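Local coordinates for protein aminopeptidase C (Lactobacillus rhamnosus, PDB 4K7C) that probably hydrolyses peptides from their amino ends as a hexameric cysteine aminopeptidase of the papain-like bleomycin hydrolase family, at residues 52-57 and 371-376; 312-317 and 365-370; 379-384 and 399-404. One frame throughout, in Å; residues are numbered along the deposited sequence.

Contact 1. Residues 52-57 and 371-376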
ATOM      1  N   PHE A  52      -7.159   1.254 -35.864  1.00 18.30           N
ATOM      2  CA  PHE A  52      -6.433   1.912 -36.930  1.00 17.85           C
ATOM      3  C   PHE A  52      -6.329   1.092 -38.197  1.00 18.44           C
ATOM      4  O   PHE A  52      -5.834  -0.042 -38.181  1.00 17.60           O
ATOM      5  CB  PHE A  52      -5.019   2.265 -36.474  1.00 19.55           C
ATOM      6  CG  PHE A  52      -4.979   2.975 -35.143  1.00 17.32           C
ATOM      7  CD1 PHE A  52      -5.066   4.352 -35.095  1.00 18.39           C
ATOM      8  CD2 PHE A  52      -4.828   2.270 -33.967  1.00 17.24           C
ATOM      9  CE1 PHE A  52      -5.086   5.036 -33.882  1.00 18.01           C
ATOM     10  CE2 PHE A  52      -4.711   2.932 -32.726  1.00 17.17           C
ATOM     11  CZ  PHE A  52      -4.852   4.333 -32.685  1.00 17.07           C
ATOM     12  N   SER A  53      -6.848   1.645 -39.278  1.00 19.28           N
ATOM     13  CA  SER A  53      -6.842   0.941 -40.579  1.00 20.37           C
ATOM     14  C   SER A  53      -5.425   0.593 -41.041  1.00 20.02           C
ATOM     15  O   SER A  53      -5.241  -0.440 -41.668  1.00 20.12           O
ATOM     16  CB  SER A  53      -7.652   1.733 -41.666  1.00 20.03           C
ATOM     17  OG  SER A  53      -7.009   2.917 -42.046  1.00 21.68           O
ATOM     18  N   ILE A  54      -4.436   1.419 -40.685  1.00 20.46           N
ATOM     19  CA  ILE A  54      -3.003   1.112 -40.940  1.00 22.20           C
ATOM     20  C   ILE A  54      -2.355   0.985 -39.587  1.00 21.21           C
ATOM     21  O   ILE A  54      -2.383   1.934 -38.802  1.00 21.49           O
ATOM     22  CB  ILE A  54      -2.324   2.278 -41.677  1.00 23.39           C
ATOM     23  CG1 ILE A  54      -3.091   2.410 -42.966  1.00 24.12           C
ATOM     24  CG2 ILE A  54      -0.806   1.968 -41.824  1.00 23.46           C
ATOM     25  CD1 ILE A  54      -2.627   3.516 -43.822  1.00 29.25           C
ATOM     26  N   GLU A  55      -1.856  -0.192 -39.285  1.00 18.40           N
ATOM     27  CA  GLU A  55      -1.256  -0.435 -38.003  1.00 19.96           C
ATOM     28  C   GLU A  55      -0.036  -1.301 -38.114  1.00 19.78           C
ATOM     29  O   GLU A  55      -0.143  -2.466 -38.552  1.00 21.11           O
ATOM     30  CB  GLU A  55      -2.263  -1.091 -37.104  1.00 19.39           C
ATOM     31  CG  GLU A  55      -1.787  -1.132 -35.659  1.00 19.89           C
ATOM     32  CD  GLU A  55      -2.876  -1.690 -34.729  1.00 23.99           C
ATOM     33  OE1 GLU A  55      -3.760  -2.423 -35.217  1.00 22.38           O
ATOM     34  OE2 GLU A  55      -2.876  -1.411 -33.526  1.00 25.70           O
ATOM     35  N   LEU A  56       1.108  -0.799 -37.679  1.00 19.94           N
ATOM     36  CA  LEU A  56       2.335  -1.603 -37.667  1.00 20.02           C
ATOM     37  C   LEU A  56       2.349  -2.498 -36.432  1.00 21.19           C
ATOM     38  O   LEU A  56       1.816  -2.147 -35.357  1.00 18.39           O
ATOM     39  CB  LEU A  56       3.594  -0.710 -37.649  1.00 19.79           C
ATOM     40  CG  LEU A  56       3.580   0.426 -38.701  1.00 21.43           C
ATOM     41  CD1 LEU A  56       4.827   1.288 -38.654  1.00 23.31           C
ATOM     42  CD2 LEU A  56       3.311  -0.047 -40.074  1.00 24.50           C
ATOM     43  N   ASP A  57       3.036  -3.611 -36.570  1.00 20.37           N
ATOM     44  CA  ASP A  57       3.153  -4.525 -35.447  1.00 25.36           C
ATOM     45  C   ASP A  57       4.455  -4.156 -34.697  1.00 25.57           C
ATOM     46  O   ASP A  57       5.566  -4.441 -35.179  1.00 25.79           O
ATOM     47  CB  ASP A  57       3.146  -5.926 -36.026  1.00 30.66           C
ATOM     48  CG  ASP A  57       3.319  -6.991 -34.973  1.00 41.96           C
ATOM     49  OD1 ASP A  57       3.282  -6.627 -33.747  1.00 48.05           O
ATOM     50  OD2 ASP A  57       3.498  -8.178 -35.384  1.00 41.34           O
ATOM     51  N   VAL A 371      -2.220   4.739 -38.319  1.00 18.08           N
ATOM     52  CA  VAL A 371      -3.126   5.840 -38.718  1.00 17.49           C
ATOM     53  C   VAL A 371      -4.388   5.239 -39.211  1.00 17.54           C
ATOM     54  O   VAL A 371      -4.338   4.219 -39.885  1.00 20.66           O
ATOM     55  CB  VAL A 371      -2.462   6.837 -39.753  1.00 18.49           C
ATOM     56  CG1 VAL A 371      -2.196   6.164 -41.111  1.00 20.33           C
ATOM     57  CG2 VAL A 371      -3.270   8.121 -39.810  1.00 18.61           C
ATOM     58  N   ASP A 372      -5.529   5.763 -38.758  1.00 16.91           N
ATOM     59  CA  ASP A 372      -6.841   5.331 -39.196  1.00 18.78           C
ATOM     60  C   ASP A 372      -7.189   6.295 -40.306  1.00 18.26           C
ATOM     61  O   ASP A 372      -7.320   7.554 -40.108  1.00 21.06           O
ATOM     62  CB  ASP A 372      -7.881   5.447 -38.065  1.00 17.69           C
ATOM     63  CG  ASP A 372      -9.117   4.615 -38.314  1.00 17.96           C
ATOM     64  OD1 ASP A 372      -9.019   3.566 -38.969  1.00 15.23           O
ATOM     65  OD2 ASP A 372     -10.189   4.986 -37.778  1.00 18.18           O
ATOM     66  N   LEU A 373      -7.459   5.667 -41.452  1.00 17.22           N
ATOM     67  CA  LEU A 373      -7.887   6.431 -42.645  1.00 19.75           C
ATOM     68  C   LEU A 373      -9.345   6.079 -42.970  1.00 19.16           C
ATOM     69  O   LEU A 373      -9.668   4.910 -43.192  1.00 21.37           O
ATOM     70  CB  LEU A 373      -6.993   6.006 -43.829  1.00 20.92           C
ATOM     71  CG  LEU A 373      -5.519   6.346 -43.732  1.00 21.67           C
ATOM     72  CD1 LEU A 373      -4.859   5.839 -45.040  1.00 22.97           C
ATOM     73  CD2 LEU A 373      -5.225   7.809 -43.521  1.00 24.70           C
ATOM     74  N   VAL A 374     -10.220   7.070 -42.935  1.00 21.13           N
ATOM     75  CA  VAL A 374     -11.652   6.913 -43.215  1.00 20.92           C
ATOM     76  C   VAL A 374     -11.981   7.870 -44.374  1.00 21.52           C
ATOM     77  O   VAL A 374     -11.642   9.069 -44.345  1.00 22.30           O
ATOM     78  CB  VAL A 374     -12.543   7.277 -42.005  1.00 20.90           C
ATOM     79  CG1 VAL A 374     -14.032   7.025 -42.336  1.00 24.33           C
ATOM     80  CG2 VAL A 374     -12.209   6.420 -40.780  1.00 22.25           C
ATOM     81  N   ASP A 375     -12.572   7.312 -45.424  1.00 26.79           N
ATOM     82  CA  ASP A 375     -12.766   8.064 -46.725  1.00 29.39           C
ATOM     83  C   ASP A 375     -11.460   8.753 -47.189  1.00 27.00           C
ATOM     84  O   ASP A 375     -11.431   9.898 -47.682  1.00 25.94           O
ATOM     85  CB  ASP A 375     -13.903   9.080 -46.602  1.00 32.86           C
ATOM     86  CG  ASP A 375     -15.239   8.442 -46.158  1.00 30.91           C
ATOM     87  OD1 ASP A 375     -15.456   7.292 -46.490  1.00 28.19           O
ATOM     88  OD2 ASP A 375     -16.085   9.115 -45.502  1.00 38.01           O
ATOM     89  N   GLY A 376     -10.367   8.045 -46.985  1.00 28.33           N
ATOM     90  CA  GLY A 376      -9.044   8.502 -47.457  1.00 28.81           C
ATOM     91  C   GLY A 376      -8.415   9.599 -46.623  1.00 29.96           C
ATOM     92  O   GLY A 376      -7.390  10.112 -47.007  1.00 32.40           O
TER

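Contact 2. Residues 312-317 and 365-370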
ATOM      1  N   GLY A 312       5.142   0.613 -44.157  1.00 25.56           N
ATOM      2  CA  GLY A 312       5.486  -0.287 -43.083  1.00 21.84           C
ATOM      3  C   GLY A 312       6.566   0.270 -42.169  1.00 20.12           C
ATOM      4  O   GLY A 312       7.148  -0.445 -41.366  1.00 20.93           O
ATOM      5  N   GLU A 313       6.789   1.584 -42.194  1.00 21.06           N
ATOM      6  CA  GLU A 313       7.839   2.161 -41.368  1.00 22.68           C
ATOM      7  C   GLU A 313       7.229   3.211 -40.414  1.00 21.02           C
ATOM      8  O   GLU A 313       6.464   4.091 -40.842  1.00 19.99           O
ATOM      9  CB  GLU A 313       8.830   2.876 -42.244  1.00 25.00           C
ATOM     10  CG  GLU A 313       9.606   1.918 -43.189  1.00 31.59           C
ATOM     11  CD  GLU A 313      10.263   2.596 -44.421  1.00 35.26           C
ATOM     12  OE1 GLU A 313      10.230   3.851 -44.625  1.00 36.78           O
ATOM     13  OE2 GLU A 313      10.801   1.831 -45.246  1.00 34.73           O
ATOM     14  N   SER A 314       7.628   3.093 -39.167  1.00 20.80           N
ATOM     15  CA  SER A 314       7.257   4.010 -38.090  1.00 19.80           C
ATOM     16  C   SER A 314       7.897   5.387 -38.232  1.00 19.73           C
ATOM     17  O   SER A 314       8.878   5.608 -38.993  1.00 20.73           O
ATOM     18  CB  SER A 314       7.574   3.314 -36.737  1.00 21.21           C
ATOM     19  OG  SER A 314       8.950   3.183 -36.466  1.00 21.66           O
ATOM     20  N   VAL A 315       7.333   6.364 -37.588  1.00 18.60           N
ATOM     21  CA  VAL A 315       7.757   7.725 -37.828  1.00 18.83           C
ATOM     22  C   VAL A 315       8.048   8.473 -36.513  1.00 20.26           C
ATOM     23  O   VAL A 315       7.105   8.695 -35.715  1.00 18.63           O
ATOM     24  CB  VAL A 315       6.662   8.514 -38.629  1.00 18.79           C
ATOM     25  CG1 VAL A 315       7.053   9.934 -38.896  1.00 18.66           C
ATOM     26  CG2 VAL A 315       6.285   7.854 -39.972  1.00 19.61           C
ATOM     27  N   TRP A 316       9.290   8.869 -36.274  1.00 17.83           N
ATOM     28  CA  TRP A 316       9.635   9.664 -35.131  1.00 15.63           C
ATOM     29  C   TRP A 316       8.977  11.040 -35.298  1.00 15.51           C
ATOM     30  O   TRP A 316       8.967  11.618 -36.414  1.00 15.92           O
ATOM     31  CB  TRP A 316      11.143   9.847 -35.058  1.00 15.23           C
ATOM     32  CG  TRP A 316      11.779  10.505 -33.915  1.00 15.65           C
ATOM     33  CD1 TRP A 316      12.493   9.936 -32.944  1.00 15.82           C
ATOM     34  CD2 TRP A 316      11.945  11.949 -33.688  1.00 14.94           C
ATOM     35  NE1 TRP A 316      13.034  10.833 -32.112  1.00 18.04           N
ATOM     36  CE2 TRP A 316      12.708  12.088 -32.524  1.00 15.29           C
ATOM     37  CE3 TRP A 316      11.382  13.087 -34.259  1.00 15.93           C
ATOM     38  CZ2 TRP A 316      13.031  13.310 -31.981  1.00 18.28           C
ATOM     39  CZ3 TRP A 316      11.754  14.309 -33.756  1.00 16.16           C
ATOM     40  CH2 TRP A 316      12.544  14.438 -32.619  1.00 15.52           C
ATOM     41  N   PHE A 317       8.343  11.494 -34.210  1.00 17.44           N
ATOM     42  CA  PHE A 317       7.709  12.825 -34.196  1.00 16.96           C
ATOM     43  C   PHE A 317       7.810  13.568 -32.904  1.00 18.44           C
ATOM     44  O   PHE A 317       7.880  12.955 -31.843  1.00 17.63           O
ATOM     45  CB  PHE A 317       6.203  12.749 -34.646  1.00 17.27           C
ATOM     46  CG  PHE A 317       5.237  12.319 -33.587  1.00 15.72           C
ATOM     47  CD1 PHE A 317       5.112  10.990 -33.256  1.00 16.79           C
ATOM     48  CD2 PHE A 317       4.388  13.242 -32.995  1.00 17.91           C
ATOM     49  CE1 PHE A 317       4.251  10.557 -32.290  1.00 17.42           C
ATOM     50  CE2 PHE A 317       3.430  12.793 -32.060  1.00 16.65           C
ATOM     51  CZ  PHE A 317       3.372  11.443 -31.720  1.00 16.19           C
ATOM     52  N   ALA A 365       9.095  13.656 -27.706  1.00 20.69           N
ATOM     53  CA  ALA A 365       9.271  12.896 -28.957  1.00 17.93           C
ATOM     54  C   ALA A 365       8.604  11.540 -28.688  1.00 17.63           C
ATOM     55  O   ALA A 365       8.833  10.914 -27.614  1.00 18.82           O
ATOM     56  CB  ALA A 365      10.782  12.652 -29.252  1.00 19.25           C
HETATM   57  N   MSE A 366       7.876  11.075 -29.677  1.00 15.93           N
HETATM   58  CA  MSE A 366       7.234   9.764 -29.668  1.00 16.73           C
HETATM   59  C   MSE A 366       7.348   9.222 -31.092  1.00 16.19           C
HETATM   60  O   MSE A 366       8.033   9.775 -31.929  1.00 16.06           O
HETATM   61  CB  MSE A 366       5.792   9.811 -29.086  1.00 16.45           C
HETATM   62  CG  MSE A 366       5.798  10.340 -27.644  1.00 17.56           C
HETATM   63 SE   MSE A 366       3.957  10.493 -26.924  1.00 20.66          SE
HETATM   64  CE  MSE A 366       3.348  12.032 -27.971  1.00 20.74           C
ATOM     65  N   VAL A 367       6.626   8.127 -31.367  1.00 16.37           N
ATOM     66  CA  VAL A 367       6.661   7.439 -32.620  1.00 15.08           C
ATOM     67  C   VAL A 367       5.204   7.145 -33.086  1.00 16.36           C
ATOM     68  O   VAL A 367       4.393   6.607 -32.333  1.00 16.27           O
ATOM     69  CB  VAL A 367       7.518   6.121 -32.503  1.00 16.87           C
ATOM     70  CG1 VAL A 367       7.453   5.317 -33.814  1.00 15.95           C
ATOM     71  CG2 VAL A 367       8.914   6.384 -32.085  1.00 17.44           C
ATOM     72  N   LEU A 368       4.913   7.533 -34.323  1.00 15.91           N
ATOM     73  CA  LEU A 368       3.705   7.074 -35.026  1.00 16.30           C
ATOM     74  C   LEU A 368       3.887   5.664 -35.518  1.00 16.70           C
ATOM     75  O   LEU A 368       4.866   5.377 -36.238  1.00 17.49           O
ATOM     76  CB  LEU A 368       3.364   7.988 -36.236  1.00 17.32           C
ATOM     77  CG  LEU A 368       3.384   9.477 -35.824  1.00 18.47           C
ATOM     78  CD1 LEU A 368       3.333  10.314 -37.060  1.00 16.66           C
ATOM     79  CD2 LEU A 368       2.168   9.887 -34.959  1.00 18.96           C
ATOM     80  N   THR A 369       2.932   4.826 -35.155  1.00 16.98           N
ATOM     81  CA  THR A 369       2.916   3.385 -35.530  1.00 15.99           C
ATOM     82  C   THR A 369       1.638   2.918 -36.195  1.00 15.79           C
ATOM     83  O   THR A 369       1.469   1.753 -36.462  1.00 15.98           O
ATOM     84  CB  THR A 369       3.280   2.463 -34.354  1.00 16.90           C
ATOM     85  OG1 THR A 369       2.176   2.399 -33.428  1.00 18.23           O
ATOM     86  CG2 THR A 369       4.623   2.938 -33.626  1.00 18.84           C
ATOM     87  N   GLY A 370       0.810   3.868 -36.594  1.00 19.14           N
ATOM     88  CA  GLY A 370      -0.502   3.553 -37.175  1.00 17.73           C
ATOM     89  C   GLY A 370      -1.226   4.854 -37.445  1.00 18.00           C
ATOM     90  O   GLY A 370      -0.851   5.926 -36.928  1.00 16.20           O
TER

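Contact 3. Residues 379-384 and 399-404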
ATOM      1  N   THR A 379      -8.145  10.099 -39.348  1.00 18.84           N
ATOM      2  CA  THR A 379      -8.987  10.583 -38.205  1.00 16.56           C
ATOM      3  C   THR A 379      -8.242  10.587 -36.862  1.00 19.68           C
ATOM      4  O   THR A 379      -8.608  11.338 -35.933  1.00 19.92           O
ATOM      5  CB  THR A 379     -10.265   9.714 -38.141  1.00 18.97           C
ATOM      6  OG1 THR A 379      -9.892   8.355 -37.971  1.00 16.24           O
ATOM      7  CG2 THR A 379     -11.074   9.867 -39.417  1.00 21.43           C
ATOM      8  N   LYS A 380      -7.293   9.656 -36.762  1.00 18.13           N
ATOM      9  CA  LYS A 380      -6.551   9.397 -35.559  1.00 19.40           C
ATOM     10  C   LYS A 380      -5.285   8.598 -35.893  1.00 18.01           C
ATOM     11  O   LYS A 380      -5.220   7.965 -36.917  1.00 19.65           O
ATOM     12  CB  LYS A 380      -7.365   8.686 -34.464  1.00 19.10           C
ATOM     13  CG  LYS A 380      -8.082   7.453 -34.880  1.00 24.08           C
ATOM     14  CD  LYS A 380      -9.199   7.045 -33.926  1.00 26.39           C
ATOM     15  CE  LYS A 380      -9.895   5.758 -34.357  1.00 29.59           C
ATOM     16  NZ  LYS A 380     -10.982   5.565 -33.364  1.00 32.28           N
ATOM     17  N   TRP A 381      -4.283   8.770 -35.014  1.00 15.58           N
ATOM     18  CA  TRP A 381      -2.930   8.291 -35.207  1.00 15.61           C
ATOM     19  C   TRP A 381      -2.574   7.484 -33.974  1.00 15.25           C
ATOM     20  O   TRP A 381      -2.913   7.851 -32.809  1.00 19.15           O
ATOM     21  CB  TRP A 381      -1.965   9.455 -35.283  1.00 16.74           C
ATOM     22  CG  TRP A 381      -2.278  10.427 -36.405  1.00 16.99           C
ATOM     23  CD1 TRP A 381      -3.197  11.421 -36.371  1.00 19.25           C
ATOM     24  CD2 TRP A 381      -1.567  10.565 -37.643  1.00 17.42           C
ATOM     25  NE1 TRP A 381      -3.225  12.099 -37.599  1.00 19.05           N
ATOM     26  CE2 TRP A 381      -2.223  11.580 -38.386  1.00 18.09           C
ATOM     27  CE3 TRP A 381      -0.514   9.815 -38.268  1.00 19.02           C
ATOM     28  CZ2 TRP A 381      -1.829  11.935 -39.672  1.00 16.86           C
ATOM     29  CZ3 TRP A 381      -0.086  10.209 -39.513  1.00 19.22           C
ATOM     30  CH2 TRP A 381      -0.756  11.236 -40.219  1.00 18.81           C
ATOM     31  N   LYS A 382      -1.868   6.379 -34.215  1.00 17.93           N
ATOM     32  CA  LYS A 382      -1.415   5.511 -33.161  1.00 18.27           C
ATOM     33  C   LYS A 382      -0.011   5.901 -32.743  1.00 17.16           C
ATOM     34  O   LYS A 382       0.923   6.069 -33.574  1.00 15.98           O
ATOM     35  CB  LYS A 382      -1.460   4.046 -33.560  1.00 16.21           C
ATOM     36  CG  LYS A 382      -0.983   3.075 -32.501  1.00 18.53           C
ATOM     37  CD  LYS A 382      -1.100   1.615 -32.928  1.00 17.70           C
ATOM     38  CE  LYS A 382      -0.985   0.724 -31.692  1.00 19.24           C
ATOM     39  NZ  LYS A 382      -0.647  -0.675 -32.013  1.00 20.95           N
ATOM     40  N   VAL A 383       0.176   6.013 -31.441  1.00 17.54           N
ATOM     41  CA  VAL A 383       1.392   6.631 -30.894  1.00 16.55           C
ATOM     42  C   VAL A 383       2.089   5.717 -29.898  1.00 16.19           C
ATOM     43  O   VAL A 383       1.521   5.342 -28.846  1.00 16.81           O
ATOM     44  CB  VAL A 383       1.070   7.975 -30.208  1.00 17.14           C
ATOM     45  CG1 VAL A 383       2.299   8.620 -29.527  1.00 19.89           C
ATOM     46  CG2 VAL A 383       0.537   8.864 -31.225  1.00 17.05           C
ATOM     47  N   GLU A 384       3.314   5.356 -30.204  1.00 16.67           N
ATOM     48  CA  GLU A 384       4.117   4.637 -29.229  1.00 15.59           C
ATOM     49  C   GLU A 384       4.773   5.581 -28.280  1.00 18.04           C
ATOM     50  O   GLU A 384       5.589   6.435 -28.675  1.00 16.66           O
ATOM     51  CB  GLU A 384       5.215   3.723 -29.892  1.00 16.81           C
ATOM     52  CG  GLU A 384       6.076   3.020 -28.818  1.00 17.21           C
ATOM     53  CD  GLU A 384       7.150   2.144 -29.418  1.00 21.44           C
ATOM     54  OE1 GLU A 384       7.365   2.282 -30.645  1.00 19.75           O
ATOM     55  OE2 GLU A 384       7.853   1.464 -28.657  1.00 18.73           O
ATOM     56  N   ALA A 399      -3.852   9.938 -31.002  1.00 14.44           N
ATOM     57  CA  ALA A 399      -3.898  11.379 -31.221  1.00 15.49           C
ATOM     58  C   ALA A 399      -4.914  11.623 -32.314  1.00 16.24           C
ATOM     59  O   ALA A 399      -4.875  10.919 -33.365  1.00 16.30           O
ATOM     60  CB  ALA A 399      -2.581  11.933 -31.685  1.00 18.30           C
ATOM     61  N   SER A 400      -5.856  12.540 -32.066  1.00 16.03           N
ATOM     62  CA  SER A 400      -6.828  12.861 -33.074  1.00 15.14           C
ATOM     63  C   SER A 400      -6.112  13.652 -34.202  1.00 16.24           C
ATOM     64  O   SER A 400      -5.075  14.290 -33.994  1.00 16.31           O
ATOM     65  CB  SER A 400      -8.039  13.699 -32.528  1.00 16.23           C
ATOM     66  OG  SER A 400      -7.638  15.003 -32.190  1.00 15.36           O
ATOM     67  N   ASP A 401      -6.714  13.623 -35.397  1.00 14.16           N
ATOM     68  CA  ASP A 401      -6.151  14.378 -36.501  1.00 16.39           C
ATOM     69  C   ASP A 401      -6.182  15.890 -36.180  1.00 15.09           C
ATOM     70  O   ASP A 401      -5.240  16.631 -36.485  1.00 18.18           O
ATOM     71  CB  ASP A 401      -6.884  14.056 -37.799  1.00 15.95           C
ATOM     72  CG  ASP A 401      -6.047  14.467 -38.983  1.00 18.24           C
ATOM     73  OD1 ASP A 401      -4.910  14.023 -38.983  1.00 18.17           O
ATOM     74  OD2 ASP A 401      -6.495  15.311 -39.811  1.00 21.29           O
ATOM     75  N   ALA A 402      -7.238  16.385 -35.492  1.00 16.86           N
ATOM     76  CA  ALA A 402      -7.201  17.798 -35.081  1.00 18.60           C
ATOM     77  C   ALA A 402      -6.071  18.146 -34.153  1.00 16.78           C
ATOM     78  O   ALA A 402      -5.490  19.254 -34.224  1.00 19.87           O
ATOM     79  CB  ALA A 402      -8.565  18.210 -34.498  1.00 19.61           C
ATOM     80  N   TRP A 403      -5.803  17.235 -33.204  1.00 17.20           N
ATOM     81  CA  TRP A 403      -4.699  17.403 -32.308  1.00 15.96           C
ATOM     82  C   TRP A 403      -3.378  17.439 -33.057  1.00 17.76           C
ATOM     83  O   TRP A 403      -2.547  18.255 -32.754  1.00 16.81           O
ATOM     84  CB  TRP A 403      -4.662  16.304 -31.215  1.00 17.32           C
ATOM     85  CG  TRP A 403      -3.752  16.601 -30.029  1.00 17.05           C
ATOM     86  CD1 TRP A 403      -4.123  17.142 -28.826  1.00 17.22           C
ATOM     87  CD2 TRP A 403      -2.335  16.359 -29.926  1.00 16.81           C
ATOM     88  NE1 TRP A 403      -3.045  17.213 -27.974  1.00 15.85           N
ATOM     89  CE2 TRP A 403      -1.940  16.737 -28.629  1.00 16.76           C
ATOM     90  CE3 TRP A 403      -1.383  15.876 -30.814  1.00 15.54           C
ATOM     91  CZ2 TRP A 403      -0.626  16.673 -28.188  1.00 17.09           C
ATOM     92  CZ3 TRP A 403      -0.065  15.762 -30.349  1.00 16.88           C
ATOM     93  CH2 TRP A 403       0.295  16.175 -29.062  1.00 17.81           C
ATOM     94  N   PHE A 404      -3.193  16.516 -33.969  1.00 18.81           N
ATOM     95  CA  PHE A 404      -1.928  16.429 -34.783  1.00 18.42           C
ATOM     96  C   PHE A 404      -1.733  17.797 -35.495  1.00 17.55           C
ATOM     97  O   PHE A 404      -0.666  18.387 -35.441  1.00 17.95           O
ATOM     98  CB  PHE A 404      -2.167  15.319 -35.826  1.00 18.59           C
ATOM     99  CG  PHE A 404      -0.961  14.950 -36.604  1.00 19.91           C
ATOM    100  CD1 PHE A 404      -0.413  13.706 -36.413  1.00 21.34           C
ATOM    101  CD2 PHE A 404      -0.311  15.855 -37.472  1.00 20.52           C
ATOM    102  CE1 PHE A 404       0.724  13.315 -37.109  1.00 20.75           C
ATOM    103  CE2 PHE A 404       0.847  15.446 -38.187  1.00 20.09           C
ATOM    104  CZ  PHE A 404       1.324  14.159 -37.985  1.00 19.08           C
TER

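Contact 1. Residues 52-57 and 371-376
I54 pairs with V371 through two backbone bonds, I54 N to V371 O and V371 N to I54 O, each 2.9 Å, the signature of an antiparallel hydrogen-bonded pair. Their side chains lie on one face, pointing the same way, and I54 CD1 reaches past V371 CG1 (3.8 Å) to L373. I54 CD1 and L373 CD1 are tight, 3.4 Å apart. One residue earlier, side chains take over from the ladder. S53 N donates to D372 OD1 at 2.9 Å, on the anti side of the carboxylate and 25° out of its plane, while L373 N donates to S53 OG at 2.8 Å. The hydroxyl faces the strand because S53 OG sits between its own backbone N and carbonyl carbon (chi1 70°). The F52 ring offers its edge to D372 N, 4.0 Å from F52 CD1. The short strand 54-55 thus adds an edge to strand 364-374 in the beta-sheet half of the papain-like fold. Behind I54 and L373 lies K310 of helix 298-310, and V371 also touches L309. D372 is positioned from its other side by T379 and K380 of strand 377-384. The second subunit meets the outer side: its R231 bonds F52 O, its Y237 packs on S53 and D372, and its E229 comes close to D372 OD2, which could raise the proton affinity of either carboxylate.

Contact 2. Residues 312-317 and 365-370
The F317 ring lies across L368, with CD2 of L368 over one ring face, 3.7 Å from the centroid and 24° off its normal. F317 holds CG between its backbone N and carbonyl carbon (chi1 81°), which swings the ring across to the neighbouring strand: F317 CD1 approaches L368 CG at 3.4 Å and F317 CE1 meets M366 CB at 3.6 Å. M366 is selenomethionine; its chain bends at the selenium (chi3 -72°), returning CE to 3.8 Å from F317 CZ. L368 turns its other methyl, CD1, to V315, whose CB it approaches obliquely. V315, F317, M366 and L368 therefore share one face, extended by V383 and V411. W316 and V367 point to the opposite face. W316 reaches out so that CZ2 lies 3.6 Å from A365 CB, while its NE1 donates to W71 O and its rings meet W142 edge-to-face. V367 CG1 packs against S314 CB at 3.5 Å. Between the two faces runs the backbone ladder: V315 and L368 exchange two bonds, as do F317 and M366, of which F317 N to M366 O is close to straight. W316, A365 and V367 all touch helix 70-87, at C70 and A74, and a glycerol, probably from the crystallisation liquor, bonds W316 N. Antiparallel strands here pack on a long helix that begins at a cysteine, as in papain-like peptidases, where the nucleophilic cysteine starts the central helix; C70 is probably that nucleophile, with the W316-V367 face probably bordering the active-site cleft.

Contact 3. Residues 379-384 and 399-404
W381 and F404 form an offset stack, six-membered ring to ring, with centroids 4.3 Å apart and planes inclined by 28°. F404 CD1 lies over one indole face near its rim, 3.4 Å from W381 CE2, and W381 CZ2 in turn lies over a face of the phenyl ring. The two side chains meet at about a right angle: F404, its CG anti to its own backbone N (chi1 -172°), comes down from the first helical turn, whereas W381 extends steeply across the direction of its strand. At the indole edge W381 NE1 donates to D401 OD1, 2.9 Å and 159° at the hydrogen, along the anti lone pair of the carboxylate. The oxygen lies in the indole plane, and ring and carboxylate are nearly coplanar. D401 OD2 is engaged by K302 in a salt bridge, so both oxygens are gripped, which should restrict the rotation of the acid; the lysine would favour its charged form. Stack and bond together fix W381 by face and by edge. A399 borders the indole, with A399 O at its edge, 3.5 Å from W381 CD1, and A399 CB contacts V383 CG2 at 4.4 Å. I306 and L309 of helix 298-310 also touch W381, and F301 touches F404. The backbone ladder joins W381 to A399 by two bonds, then runs on into the helix: D401 N reaches T379 O from well above the carbonyl plane. S400 OG accepts from W403 N and also bonds D333. This is a beta hairpin, strands 377-384 and 396-400, whose second arm passes directly into a serine N-capped helix within the sheet half of the papain-like fold.

Overall arrangement
Strand 364-374 is common to contacts 1 and 2, and strand 377-384, the next in the chain, lays contact 3 alongside both. The centres of contacts 1 and 2 are about 13 Å apart; contact 3 lies about 11 Å from each. Just beyond strand 54-55, L56 N bonds T369 O (2.9 Å), linking contact 1 to contact 2. E55 OE2 and K382 NZ form a salt bridge of 2.8 Å between contacts 1 and 3, and V367 O accepts from E384 N (2.7 Å) between contacts 2 and 3. Contact 2 touches C70, the probable nucleophile, and the bound glycerol lies about 4 Å from the W316 side chain, nearest atoms; contact 1 faces another subunit.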